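Local coordinates for protein putative oxidoreductase yhhX (Escherichia coli K-12, PDB 3F4L) that probably works as an NADP-dependent oxidoreductase of the Gfo/Idh/MocA family, perhaps oxidising scyllo-inositol, at residues I8-S13 against K40-A45; S77-A82 against L102-E107; E107-A112 against L117-Y122. One frame throughout, in Å; residues are numbered along the deposited sequence.

Interaction 1 of 3, residues I8-S13 against K40-A45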
ATOM      1  N   ILE A   8     -25.885   2.167  29.236  1.00 13.53           N
ATOM      2  CA  ILE A   8     -26.660   3.316  28.808  1.00 15.73           C
ATOM      3  C   ILE A   8     -26.824   3.040  27.321  1.00 15.92           C
ATOM      4  O   ILE A   8     -25.876   3.198  26.540  1.00 13.59           O
ATOM      5  CB  ILE A   8     -25.903   4.644  28.963  1.00 14.84           C
ATOM      6  CG1 ILE A   8     -25.432   4.827  30.409  1.00 17.16           C
ATOM      7  CG2 ILE A   8     -26.805   5.792  28.543  1.00 16.06           C
ATOM      8  CD1 ILE A   8     -26.526   4.786  31.414  1.00 24.05           C
ATOM      9  N   GLY A   9     -28.017   2.606  26.939  1.00 15.46           N
ATOM     10  CA  GLY A   9     -28.285   2.296  25.553  1.00 17.06           C
ATOM     11  C   GLY A   9     -28.512   0.806  25.393  1.00 17.49           C
ATOM     12  O   GLY A   9     -27.792  -0.014  25.968  1.00 18.06           O
ATOM     13  N   PHE A  10     -29.525   0.442  24.619  1.00 18.08           N
ATOM     14  CA  PHE A  10     -29.811  -0.967  24.405  1.00 20.75           C
ATOM     15  C   PHE A  10     -30.057  -1.236  22.926  1.00 20.95           C
ATOM     16  O   PHE A  10     -31.101  -1.752  22.547  1.00 25.14           O
ATOM     17  CB  PHE A  10     -31.030  -1.393  25.232  1.00 17.32           C
ATOM     18  CG  PHE A  10     -31.253  -2.880  25.257  1.00 17.58           C
ATOM     19  CD1 PHE A  10     -30.215  -3.743  25.579  1.00 13.43           C
ATOM     20  CD2 PHE A  10     -32.510  -3.416  24.992  1.00 17.20           C
ATOM     21  CE1 PHE A  10     -30.420  -5.121  25.642  1.00 16.27           C
ATOM     22  CE2 PHE A  10     -32.727  -4.792  25.054  1.00 13.60           C
ATOM     23  CZ  PHE A  10     -31.673  -5.644  25.381  1.00 13.98           C
ATOM     24  N   GLY A  11     -29.095  -0.861  22.095  1.00 22.09           N
ATOM     25  CA  GLY A  11     -29.230  -1.078  20.667  1.00 24.07           C
ATOM     26  C   GLY A  11     -28.498  -2.338  20.241  1.00 24.50           C
ATOM     27  O   GLY A  11     -28.230  -3.226  21.061  1.00 22.60           O
ATOM     28  N   LYS A  12     -28.167  -2.413  18.957  1.00 24.37           N
ATOM     29  CA  LYS A  12     -27.466  -3.569  18.428  1.00 26.16           C
ATOM     30  C   LYS A  12     -26.082  -3.762  19.023  1.00 24.55           C
ATOM     31  O   LYS A  12     -25.691  -4.885  19.330  1.00 22.80           O
ATOM     32  CB  LYS A  12     -27.367  -3.472  16.908  1.00 29.26           C
ATOM     33  CG  LYS A  12     -28.631  -3.921  16.199  1.00 35.10           C
ATOM     34  CD  LYS A  12     -28.847  -5.414  16.419  1.00 37.68           C
ATOM     35  CE  LYS A  12     -30.027  -5.945  15.622  1.00 40.76           C
ATOM     36  NZ  LYS A  12     -30.164  -7.423  15.771  1.00 40.76           N
ATOM     37  N   SER A  13     -25.339  -2.677  19.188  1.00 22.96           N
ATOM     38  CA  SER A  13     -24.003  -2.802  19.746  1.00 26.13           C
ATOM     39  C   SER A  13     -24.057  -3.472  21.119  1.00 22.80           C
ATOM     40  O   SER A  13     -23.269  -4.358  21.413  1.00 21.48           O
ATOM     41  CB  SER A  13     -23.340  -1.432  19.871  1.00 26.87           C
ATOM     42  OG  SER A  13     -24.047  -0.627  20.793  1.00 35.74           O
ATOM     43  N   LYS A  40     -37.607  -1.627  24.371  1.00 23.22           N
ATOM     44  CA  LYS A  40     -37.292  -2.386  23.164  1.00 26.00           C
ATOM     45  C   LYS A  40     -37.797  -3.824  23.277  1.00 23.85           C
ATOM     46  O   LYS A  40     -37.825  -4.395  24.365  1.00 24.41           O
ATOM     47  CB  LYS A  40     -35.782  -2.357  22.911  1.00 30.85           C
ATOM     48  CG  LYS A  40     -35.265  -0.944  22.721  1.00 38.79           C
ATOM     49  CD  LYS A  40     -33.866  -0.900  22.165  1.00 44.30           C
ATOM     50  CE  LYS A  40     -33.428   0.544  21.986  1.00 49.14           C
ATOM     51  NZ  LYS A  40     -33.533   1.299  23.278  1.00 50.45           N
ATOM     52  N   PRO A  41     -38.204  -4.423  22.142  1.00 22.88           N
ATOM     53  CA  PRO A  41     -38.725  -5.793  22.065  1.00 21.49           C
ATOM     54  C   PRO A  41     -37.741  -6.834  22.591  1.00 20.34           C
ATOM     55  O   PRO A  41     -38.129  -7.797  23.252  1.00 18.50           O
ATOM     56  CB  PRO A  41     -38.984  -5.991  20.571  1.00 22.21           C
ATOM     57  CG  PRO A  41     -39.112  -4.600  20.030  1.00 21.88           C
ATOM     58  CD  PRO A  41     -38.091  -3.830  20.799  1.00 21.40           C
ATOM     59  N   GLU A  42     -36.465  -6.635  22.280  1.00 21.99           N
ATOM     60  CA  GLU A  42     -35.426  -7.562  22.704  1.00 24.45           C
ATOM     61  C   GLU A  42     -35.341  -7.756  24.223  1.00 23.90           C
ATOM     62  O   GLU A  42     -34.809  -8.765  24.689  1.00 22.60           O
ATOM     63  CB  GLU A  42     -34.073  -7.117  22.125  1.00 30.02           C
ATOM     64  CG  GLU A  42     -33.905  -5.604  22.013  1.00 38.17           C
ATOM     65  CD  GLU A  42     -33.583  -5.134  20.592  1.00 42.66           C
ATOM     66  OE1 GLU A  42     -32.655  -4.297  20.448  1.00 45.44           O
ATOM     67  OE2 GLU A  42     -34.260  -5.588  19.632  1.00 44.28           O
ATOM     68  N   GLU A  43     -35.879  -6.812  24.994  1.00 23.22           N
ATOM     69  CA  GLU A  43     -35.847  -6.925  26.453  1.00 24.54           C
ATOM     70  C   GLU A  43     -36.575  -8.172  26.955  1.00 24.83           C
ATOM     71  O   GLU A  43     -36.346  -8.604  28.079  1.00 26.20           O
ATOM     72  CB  GLU A  43     -36.465  -5.679  27.104  1.00 23.59           C
ATOM     73  CG  GLU A  43     -35.731  -4.393  26.752  1.00 23.66           C
ATOM     74  CD  GLU A  43     -36.412  -3.131  27.264  1.00 21.49           C
ATOM     75  OE1 GLU A  43     -36.137  -2.053  26.699  1.00 21.97           O
ATOM     76  OE2 GLU A  43     -37.204  -3.201  28.231  1.00 22.33           O
ATOM     77  N   GLN A  44     -37.439  -8.754  26.123  1.00 26.09           N
ATOM     78  CA  GLN A  44     -38.196  -9.951  26.512  1.00 26.49           C
ATOM     79  C   GLN A  44     -37.464 -11.285  26.340  1.00 26.63           C
ATOM     80  O   GLN A  44     -38.001 -12.344  26.695  1.00 24.85           O
ATOM     81  CB  GLN A  44     -39.528 -10.021  25.751  1.00 27.38           C
ATOM     82  CG  GLN A  44     -40.680  -9.256  26.400  1.00 34.12           C
ATOM     83  CD  GLN A  44     -42.046  -9.624  25.809  1.00 37.84           C
ATOM     84  OE1 GLN A  44     -42.422 -10.798  25.745  1.00 42.99           O
ATOM     85  NE2 GLN A  44     -42.793  -8.618  25.385  1.00 38.79           N
ATOM     86  N   ALA A  45     -36.254 -11.250  25.788  1.00 25.12           N
ATOM     87  CA  ALA A  45     -35.492 -12.477  25.603  1.00 24.20           C
ATOM     88  C   ALA A  45     -35.168 -13.068  26.976  1.00 23.91           C
ATOM     89  O   ALA A  45     -34.674 -12.376  27.858  1.00 24.52           O
ATOM     90  CB  ALA A  45     -34.207 -12.189  24.832  1.00 24.72           C
TER
HETATM   91  O   HOH W   1     -31.323   2.474  23.434  1.00 27.94           O
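Phe10 is the residue of segment 8-13 that reaches the loop 40-45. Its backbone N donates to a water at 3.0 Å. Lys40 NZ also approaches this water, but too closely for the bond to be certain. The ring comes next. CG stands anti to the backbone N (chi1 -170°), which sends the ring toward the 3-10 turn. There CE2 lies 3.4 Å from Glu42 CG and 3.5 Å from Glu43 CG, both at an oblique approach. Lys40 CB meets the ring at its edge, 4.0 Å from CD2. The acid chains thus offer methylenes to the ring. The carboxylate of Glu43 forms a salt bridge with Arg36. Phe53 and Tyr48 also meet the ring, Tyr48 edge-to-face. Phe10 O is buried against the aliphatic chain of Lys40 and has no hydrogen-bond partner in the model. Gly11 then occupies the N-cap position of helix 12-22, and Lys12 begins the helix with its end in the neighbourhood of Glu42. A glycine-rich turn between the first strand and first helix, set beside the loop that follows the second strand, is typical of the dinucleotide-binding corner of a Rossmann fold, and probably serves that purpose here.

Interaction 2 of 3, residues S77-A82 against L102-E107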
ATOM      1  N   SER A  77     -24.111  11.764  22.215  1.00 30.77           N
ATOM      2  CA  SER A  77     -24.420  11.852  23.634  1.00 27.81           C
ATOM      3  C   SER A  77     -23.373  11.180  24.510  1.00 27.37           C
ATOM      4  O   SER A  77     -23.502  11.162  25.735  1.00 26.59           O
ATOM      5  CB  SER A  77     -25.814  11.264  23.905  1.00 27.17           C
ATOM      6  OG  SER A  77     -25.886   9.892  23.566  1.00 25.76           O
ATOM      7  N   HIS A  78     -22.322  10.650  23.888  1.00 24.90           N
ATOM      8  CA  HIS A  78     -21.266   9.979  24.638  1.00 24.56           C
ATOM      9  C   HIS A  78     -20.588  10.865  25.672  1.00 25.22           C
ATOM     10  O   HIS A  78     -20.415  10.463  26.819  1.00 26.17           O
ATOM     11  CB  HIS A  78     -20.204   9.405  23.693  1.00 21.51           C
ATOM     12  CG  HIS A  78     -20.660   8.202  22.930  1.00 21.89           C
ATOM     13  ND1 HIS A  78     -19.813   7.469  22.123  1.00 21.20           N
ATOM     14  CD2 HIS A  78     -21.874   7.610  22.841  1.00 20.00           C
ATOM     15  CE1 HIS A  78     -20.489   6.477  21.571  1.00 21.29           C
ATOM     16  NE2 HIS A  78     -21.741   6.540  21.989  1.00 20.45           N
ATOM     17  N   PHE A  79     -20.198  12.072  25.283  1.00 26.35           N
ATOM     18  CA  PHE A  79     -19.534  12.953  26.236  1.00 25.43           C
ATOM     19  C   PHE A  79     -20.428  13.253  27.433  1.00 25.85           C
ATOM     20  O   PHE A  79     -20.002  13.141  28.588  1.00 23.78           O
ATOM     21  CB  PHE A  79     -19.139  14.278  25.588  1.00 25.70           C
ATOM     22  CG  PHE A  79     -18.577  15.269  26.563  1.00 27.27           C
ATOM     23  CD1 PHE A  79     -17.300  15.096  27.084  1.00 25.03           C
ATOM     24  CD2 PHE A  79     -19.347  16.341  27.012  1.00 27.21           C
ATOM     25  CE1 PHE A  79     -16.798  15.973  28.040  1.00 27.16           C
ATOM     26  CE2 PHE A  79     -18.853  17.224  27.969  1.00 26.61           C
ATOM     27  CZ  PHE A  79     -17.577  17.040  28.483  1.00 25.57           C
ATOM     28  N   GLU A  80     -21.666  13.638  27.140  1.00 25.38           N
ATOM     29  CA  GLU A  80     -22.636  13.984  28.171  1.00 26.19           C
ATOM     30  C   GLU A  80     -22.894  12.852  29.160  1.00 23.75           C
ATOM     31  O   GLU A  80     -22.848  13.064  30.370  1.00 22.37           O
ATOM     32  CB  GLU A  80     -23.952  14.427  27.523  1.00 29.29           C
ATOM     33  CG  GLU A  80     -24.962  15.015  28.495  1.00 36.85           C
ATOM     34  CD  GLU A  80     -24.432  16.237  29.235  1.00 39.00           C
ATOM     35  OE1 GLU A  80     -25.167  16.783  30.090  1.00 41.30           O
ATOM     36  OE2 GLU A  80     -23.283  16.651  28.961  1.00 42.58           O
ATOM     37  N   TYR A  81     -23.172  11.654  28.657  1.00 21.28           N
ATOM     38  CA  TYR A  81     -23.414  10.521  29.543  1.00 21.32           C
ATOM     39  C   TYR A  81     -22.155  10.125  30.326  1.00 20.68           C
ATOM     40  O   TYR A  81     -22.232   9.796  31.512  1.00 20.19           O
ATOM     41  CB  TYR A  81     -23.924   9.309  28.757  1.00 21.52           C
ATOM     42  CG  TYR A  81     -25.386   9.384  28.384  1.00 24.89           C
ATOM     43  CD1 TYR A  81     -26.361   9.617  29.356  1.00 23.71           C
ATOM     44  CD2 TYR A  81     -25.800   9.221  27.062  1.00 23.06           C
ATOM     45  CE1 TYR A  81     -27.710   9.685  29.019  1.00 24.70           C
ATOM     46  CE2 TYR A  81     -27.150   9.285  26.714  1.00 24.70           C
ATOM     47  CZ  TYR A  81     -28.096   9.516  27.698  1.00 25.55           C
ATOM     48  OH  TYR A  81     -29.433   9.570  27.370  1.00 25.94           O
ATOM     49  N   ALA A  82     -21.002  10.133  29.663  1.00 19.08           N
ATOM     50  CA  ALA A  82     -19.750   9.770  30.325  1.00 19.40           C
ATOM     51  C   ALA A  82     -19.457  10.722  31.481  1.00 19.85           C
ATOM     52  O   ALA A  82     -19.098  10.292  32.572  1.00 21.84           O
ATOM     53  CB  ALA A  82     -18.598   9.797  29.323  1.00 15.63           C
ATOM     54  N   LEU A 102     -11.058  16.200  20.575  1.00 26.62           N
ATOM     55  CA  LEU A 102      -9.863  15.969  21.376  1.00 24.91           C
ATOM     56  C   LEU A 102      -9.970  16.667  22.736  1.00 24.71           C
ATOM     57  O   LEU A 102      -9.642  16.086  23.775  1.00 21.56           O
ATOM     58  CB  LEU A 102      -8.645  16.474  20.598  1.00 27.59           C
ATOM     59  CG  LEU A 102      -7.224  16.192  21.086  1.00 29.02           C
ATOM     60  CD1 LEU A 102      -7.012  14.696  21.257  1.00 29.70           C
ATOM     61  CD2 LEU A 102      -6.228  16.766  20.071  1.00 28.92           C
ATOM     62  N   ALA A 103     -10.436  17.912  22.728  1.00 24.34           N
ATOM     63  CA  ALA A 103     -10.590  18.669  23.967  1.00 25.23           C
ATOM     64  C   ALA A 103     -11.553  17.964  24.938  1.00 25.47           C
ATOM     65  O   ALA A 103     -11.250  17.820  26.122  1.00 24.19           O
ATOM     66  CB  ALA A 103     -11.088  20.086  23.656  1.00 25.95           C
ATOM     67  N   GLN A 104     -12.707  17.524  24.443  1.00 26.07           N
ATOM     68  CA  GLN A 104     -13.663  16.831  25.306  1.00 26.64           C
ATOM     69  C   GLN A 104     -13.048  15.565  25.889  1.00 25.62           C
ATOM     70  O   GLN A 104     -13.296  15.225  27.046  1.00 24.34           O
ATOM     71  CB  GLN A 104     -14.934  16.470  24.537  1.00 27.25           C
ATOM     72  CG  GLN A 104     -15.868  17.636  24.322  1.00 29.55           C
ATOM     73  CD  GLN A 104     -17.060  17.270  23.471  1.00 31.30           C
ATOM     74  OE1 GLN A 104     -16.940  17.077  22.260  1.00 34.55           O
ATOM     75  NE2 GLN A 104     -18.222  17.163  24.100  1.00 35.11           N
ATOM     76  N   ALA A 105     -12.254  14.866  25.084  1.00 25.18           N
ATOM     77  CA  ALA A 105     -11.599  13.649  25.546  1.00 24.42           C
ATOM     78  C   ALA A 105     -10.664  14.025  26.688  1.00 24.31           C
ATOM     79  O   ALA A 105     -10.656  13.389  27.741  1.00 22.50           O
ATOM     80  CB  ALA A 105     -10.808  13.014  24.415  1.00 24.06           C
ATOM     81  N   LYS A 106      -9.881  15.077  26.476  1.00 24.97           N
ATOM     82  CA  LYS A 106      -8.946  15.526  27.494  1.00 25.96           C
ATOM     83  C   LYS A 106      -9.686  15.918  28.764  1.00 23.47           C
ATOM     84  O   LYS A 106      -9.186  15.704  29.864  1.00 21.78           O
ATOM     85  CB  LYS A 106      -8.119  16.703  26.969  1.00 27.25           C
ATOM     86  CG  LYS A 106      -7.193  16.315  25.825  1.00 29.43           C
ATOM     87  CD  LYS A 106      -6.261  17.452  25.420  1.00 28.21           C
ATOM     88  CE  LYS A 106      -5.268  16.961  24.384  1.00 28.26           C
ATOM     89  NZ  LYS A 106      -4.448  18.046  23.788  1.00 30.16           N
ATOM     90  N   GLU A 107     -10.880  16.480  28.604  1.00 23.95           N
ATOM     91  CA  GLU A 107     -11.700  16.902  29.737  1.00 26.13           C
ATOM     92  C   GLU A 107     -12.219  15.695  30.523  1.00 26.01           C
ATOM     93  O   GLU A 107     -12.296  15.720  31.753  1.00 26.21           O
ATOM     94  CB  GLU A 107     -12.881  17.730  29.239  1.00 30.06           C
ATOM     95  CG  GLU A 107     -13.652  18.431  30.338  1.00 33.94           C
ATOM     96  CD  GLU A 107     -14.781  19.279  29.789  1.00 38.99           C
ATOM     97  OE1 GLU A 107     -14.572  19.931  28.739  1.00 39.58           O
ATOM     98  OE2 GLU A 107     -15.868  19.303  30.406  1.00 39.94           O
TER
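Phe79 lays one face of its ring against the side chain of Gln104. Its own CG is anti to the backbone N (chi1 174°), a torsion that carries the ring out from helix 78-87 toward helix 102-115. Gln104 reaches over it with a chain that is extended beyond CG. Its CG makes a CH-pi contact, 4.2 Å from the ring centroid and 16° off the normal. Gln104 CB lies over the rim of the same face, 3.7 Å from Phe79 CD1. The amide nitrogen goes further, toward the root of the ring. Gln104 NE2 is 3.1 Å from Phe79 CG and 3.2 Å from Phe79 CD2. The amide plane is turned 52° from the ring plane, so the two groups are not stacked flat. Gln104 OE1 has a hydrogen bond of its own, which probably helps to hold the amide with NE2 on the ring side. The backbone N of Gln104 is held by Thr101 OG1 at the start of its helix.

Glu107 sits one turn further along and meets the far end of the ring. Its OE2 lies at the ring edge, in plane, 3.4 Å from Phe79 CZ. The carboxylate is nearly perpendicular to the ring. OE2 also has a long, weak ion pair with Lys83.

The contact joins two neighbouring helices of the Rossmann domain near the surface. It holds no direct hydrogen bond between the segments. Its chemistry is that of a phenyl ring between polar groups: the amide nitrogen lies over the ring face near CG and CD2, and the carboxylate oxygen faces the slightly positive C-H edge, a pairing that is probably mildly favourable electrostatically at both places.

Interaction 3 of 3, residues E107-A112 against L117-Y122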
ATOM      1  N   GLU A 107     -10.880  16.480  28.604  1.00 23.95           N
ATOM      2  CA  GLU A 107     -11.700  16.902  29.737  1.00 26.13           C
ATOM      3  C   GLU A 107     -12.219  15.695  30.523  1.00 26.01           C
ATOM      4  O   GLU A 107     -12.296  15.720  31.753  1.00 26.21           O
ATOM      5  CB  GLU A 107     -12.881  17.730  29.239  1.00 30.06           C
ATOM      6  CG  GLU A 107     -13.652  18.431  30.338  1.00 33.94           C
ATOM      7  CD  GLU A 107     -14.781  19.279  29.789  1.00 38.99           C
ATOM      8  OE1 GLU A 107     -14.572  19.931  28.739  1.00 39.58           O
ATOM      9  OE2 GLU A 107     -15.868  19.303  30.406  1.00 39.94           O
ATOM     10  N   LEU A 108     -12.577  14.641  29.801  1.00 24.02           N
ATOM     11  CA  LEU A 108     -13.079  13.419  30.416  1.00 22.63           C
ATOM     12  C   LEU A 108     -11.985  12.762  31.272  1.00 20.32           C
ATOM     13  O   LEU A 108     -12.247  12.307  32.385  1.00 21.48           O
ATOM     14  CB  LEU A 108     -13.553  12.462  29.315  1.00 22.54           C
ATOM     15  CG  LEU A 108     -14.994  11.944  29.289  1.00 23.40           C
ATOM     16  CD1 LEU A 108     -15.994  13.042  29.606  1.00 20.39           C
ATOM     17  CD2 LEU A 108     -15.268  11.346  27.921  1.00 17.21           C
ATOM     18  N   PHE A 109     -10.759  12.717  30.755  1.00 19.56           N
ATOM     19  CA  PHE A 109      -9.649  12.117  31.489  1.00 21.35           C
ATOM     20  C   PHE A 109      -9.295  12.925  32.748  1.00 21.95           C
ATOM     21  O   PHE A 109      -9.024  12.350  33.805  1.00 22.44           O
ATOM     22  CB  PHE A 109      -8.418  11.992  30.583  1.00 21.21           C
ATOM     23  CG  PHE A 109      -8.568  10.979  29.485  1.00 19.10           C
ATOM     24  CD1 PHE A 109      -8.842   9.645  29.787  1.00 18.54           C
ATOM     25  CD2 PHE A 109      -8.400  11.344  28.158  1.00 20.85           C
ATOM     26  CE1 PHE A 109      -8.939   8.690  28.778  1.00 19.69           C
ATOM     27  CE2 PHE A 109      -8.495  10.401  27.140  1.00 18.96           C
ATOM     28  CZ  PHE A 109      -8.766   9.068  27.453  1.00 16.69           C
ATOM     29  N   ALA A 110      -9.306  14.252  32.638  1.00 22.58           N
ATOM     30  CA  ALA A 110      -9.001  15.103  33.788  1.00 25.40           C
ATOM     31  C   ALA A 110     -10.016  14.857  34.906  1.00 27.15           C
ATOM     32  O   ALA A 110      -9.649  14.670  36.071  1.00 28.00           O
ATOM     33  CB  ALA A 110      -9.011  16.564  33.375  1.00 23.05           C
ATOM     34  N   LEU A 111     -11.295  14.851  34.544  1.00 27.39           N
ATOM     35  CA  LEU A 111     -12.354  14.601  35.511  1.00 27.64           C
ATOM     36  C   LEU A 111     -12.170  13.236  36.177  1.00 28.12           C
ATOM     37  O   LEU A 111     -12.216  13.121  37.402  1.00 28.69           O
ATOM     38  CB  LEU A 111     -13.717  14.652  34.819  1.00 27.72           C
ATOM     39  CG  LEU A 111     -14.925  14.257  35.675  1.00 30.03           C
ATOM     40  CD1 LEU A 111     -14.966  15.115  36.936  1.00 31.96           C
ATOM     41  CD2 LEU A 111     -16.204  14.429  34.868  1.00 30.37           C
ATOM     42  N   ALA A 112     -11.959  12.199  35.370  1.00 28.66           N
ATOM     43  CA  ALA A 112     -11.774  10.852  35.908  1.00 28.11           C
ATOM     44  C   ALA A 112     -10.612  10.802  36.895  1.00 29.05           C
ATOM     45  O   ALA A 112     -10.725  10.226  37.981  1.00 27.11           O
ATOM     46  CB  ALA A 112     -11.533   9.859  34.769  1.00 26.68           C
ATOM     47  N   LEU A 117     -11.208   7.668  39.193  1.00 27.58           N
ATOM     48  CA  LEU A 117     -12.001   6.748  38.390  1.00 26.17           C
ATOM     49  C   LEU A 117     -11.346   6.468  37.047  1.00 26.51           C
ATOM     50  O   LEU A 117     -10.423   7.168  36.632  1.00 24.96           O
ATOM     51  CB  LEU A 117     -13.394   7.323  38.151  1.00 23.95           C
ATOM     52  CG  LEU A 117     -14.271   7.475  39.395  1.00 25.28           C
ATOM     53  CD1 LEU A 117     -15.540   8.217  39.037  1.00 24.35           C
ATOM     54  CD2 LEU A 117     -14.586   6.102  39.974  1.00 23.96           C
ATOM     55  N   THR A 118     -11.852   5.443  36.370  1.00 26.14           N
ATOM     56  CA  THR A 118     -11.360   5.057  35.062  1.00 25.08           C
ATOM     57  C   THR A 118     -12.378   5.347  33.959  1.00 23.55           C
ATOM     58  O   THR A 118     -13.528   4.940  34.053  1.00 25.34           O
ATOM     59  CB  THR A 118     -11.061   3.545  35.002  1.00 26.57           C
ATOM     60  OG1 THR A 118     -10.008   3.219  35.916  1.00 29.18           O
ATOM     61  CG2 THR A 118     -10.661   3.138  33.581  1.00 26.50           C
ATOM     62  N   VAL A 119     -11.959   6.067  32.929  1.00 21.22           N
ATOM     63  CA  VAL A 119     -12.829   6.319  31.780  1.00 19.66           C
ATOM     64  C   VAL A 119     -12.001   5.859  30.579  1.00 19.90           C
ATOM     65  O   VAL A 119     -10.853   6.262  30.417  1.00 17.75           O
ATOM     66  CB  VAL A 119     -13.222   7.806  31.631  1.00 16.61           C
ATOM     67  CG1 VAL A 119     -12.008   8.664  31.262  1.00 17.55           C
ATOM     68  CG2 VAL A 119     -14.300   7.940  30.584  1.00 15.23           C
ATOM     69  N   THR A 120     -12.575   5.006  29.743  1.00 19.60           N
ATOM     70  CA  THR A 120     -11.836   4.468  28.606  1.00 20.56           C
ATOM     71  C   THR A 120     -12.735   4.070  27.450  1.00 18.95           C
ATOM     72  O   THR A 120     -13.916   3.795  27.640  1.00 19.56           O
ATOM     73  CB  THR A 120     -11.035   3.211  29.043  1.00 22.28           C
ATOM     74  OG1 THR A 120     -10.342   2.657  27.921  1.00 24.63           O
ATOM     75  CG2 THR A 120     -11.978   2.143  29.605  1.00 20.91           C
ATOM     76  N   PRO A 121     -12.189   4.060  26.224  1.00 19.03           N
ATOM     77  CA  PRO A 121     -12.992   3.667  25.064  1.00 20.30           C
ATOM     78  C   PRO A 121     -13.035   2.133  25.019  1.00 19.60           C
ATOM     79  O   PRO A 121     -12.289   1.467  25.738  1.00 21.35           O
ATOM     80  CB  PRO A 121     -12.214   4.260  23.893  1.00 20.53           C
ATOM     81  CG  PRO A 121     -10.785   4.125  24.356  1.00 22.02           C
ATOM     82  CD  PRO A 121     -10.876   4.587  25.806  1.00 20.80           C
ATOM     83  N   TYR A 122     -13.912   1.586  24.184  1.00 19.29           N
ATOM     84  CA  TYR A 122     -14.072   0.142  24.025  1.00 20.09           C
ATOM     85  C   TYR A 122     -13.312  -0.254  22.760  1.00 19.36           C
ATOM     86  O   TYR A 122     -13.846  -0.153  21.661  1.00 22.85           O
ATOM     87  CB  TYR A 122     -15.570  -0.189  23.874  1.00 20.01           C
ATOM     88  CG  TYR A 122     -15.933  -1.653  23.702  1.00 17.28           C
ATOM     89  CD1 TYR A 122     -15.556  -2.612  24.646  1.00 18.15           C
ATOM     90  CD2 TYR A 122     -16.697  -2.070  22.620  1.00 19.04           C
ATOM     91  CE1 TYR A 122     -15.938  -3.948  24.511  1.00 16.38           C
ATOM     92  CE2 TYR A 122     -17.082  -3.403  22.474  1.00 19.91           C
ATOM     93  CZ  TYR A 122     -16.699  -4.329  23.423  1.00 20.32           C
ATOM     94  OH  TYR A 122     -17.078  -5.637  23.279  1.00 22.43           O
TER
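Helix 107-112 and strand 119-121 run roughly antiparallel, at 145°, with their axes 8.9 Å apart at closest approach, and Leu117 N donates to Ala112 O just where the chain turns from one to the other. They are the second half of a beta-alpha-beta unit of the Rossmann fold, strand 91-94, helix 102-115 and strand 119-121. The bond is 2.9 Å long, with an N-H...O angle of 158°. It reaches back to the carbonyl five residues earlier, at the end of the helix.

Val119 is the hub of the side-chain contact. It points toward the helix, and its CG1 branch does most of the touching. CG1 is 3.7 Å from Ala112 CB and 3.6 Å from Phe109 CD1. The Phe109 ring and the valine cross at about a right angle. Phe109 CG is anti to its carbonyl carbon (chi1 -69°), and this brings one ring edge over to the strand. There CE1 comes 3.5 Å from Val119 O, which lies near the ring plane. The same ring meets Phe98 and packs on Val322 and Leu323 of helix 319-331. With an alanine at Phe109, Val119 CG1 would probably lose one of its main neighbours and a gap would open between the strand and helix 319-331. Along its edge, segment 117-122 is hydrogen-bonded to strand 91-94 through the backbones of Thr118 and Thr120.

The second branch of the valine turns to Leu108, where Val119 CG2 lies 4.3 Å from Leu108 CG.

How the interactions relate
All three contacts belong to the Rossmann-type domain and follow one another along the chain. Interactions 2 and 3 are neighbours, with centres about 8 Å apart. They share Glu107 and helix 102-115, which faces helix 78-87 in one and strand 119-121, an outermost strand of the parallel sheet, in the other. Leu108 joins them directly: its CD1 lies 3.4 Å from Phe79 CE1. Interaction 1 is about 24 Å and 25 Å from their centres, just beyond strand 3-8 and in the loop that follows strand 29-35. It still touches interaction 2, through Ile8 CG2 and Tyr81 CG. The probable cofactor corner is thus linked by packing to helix 78-87.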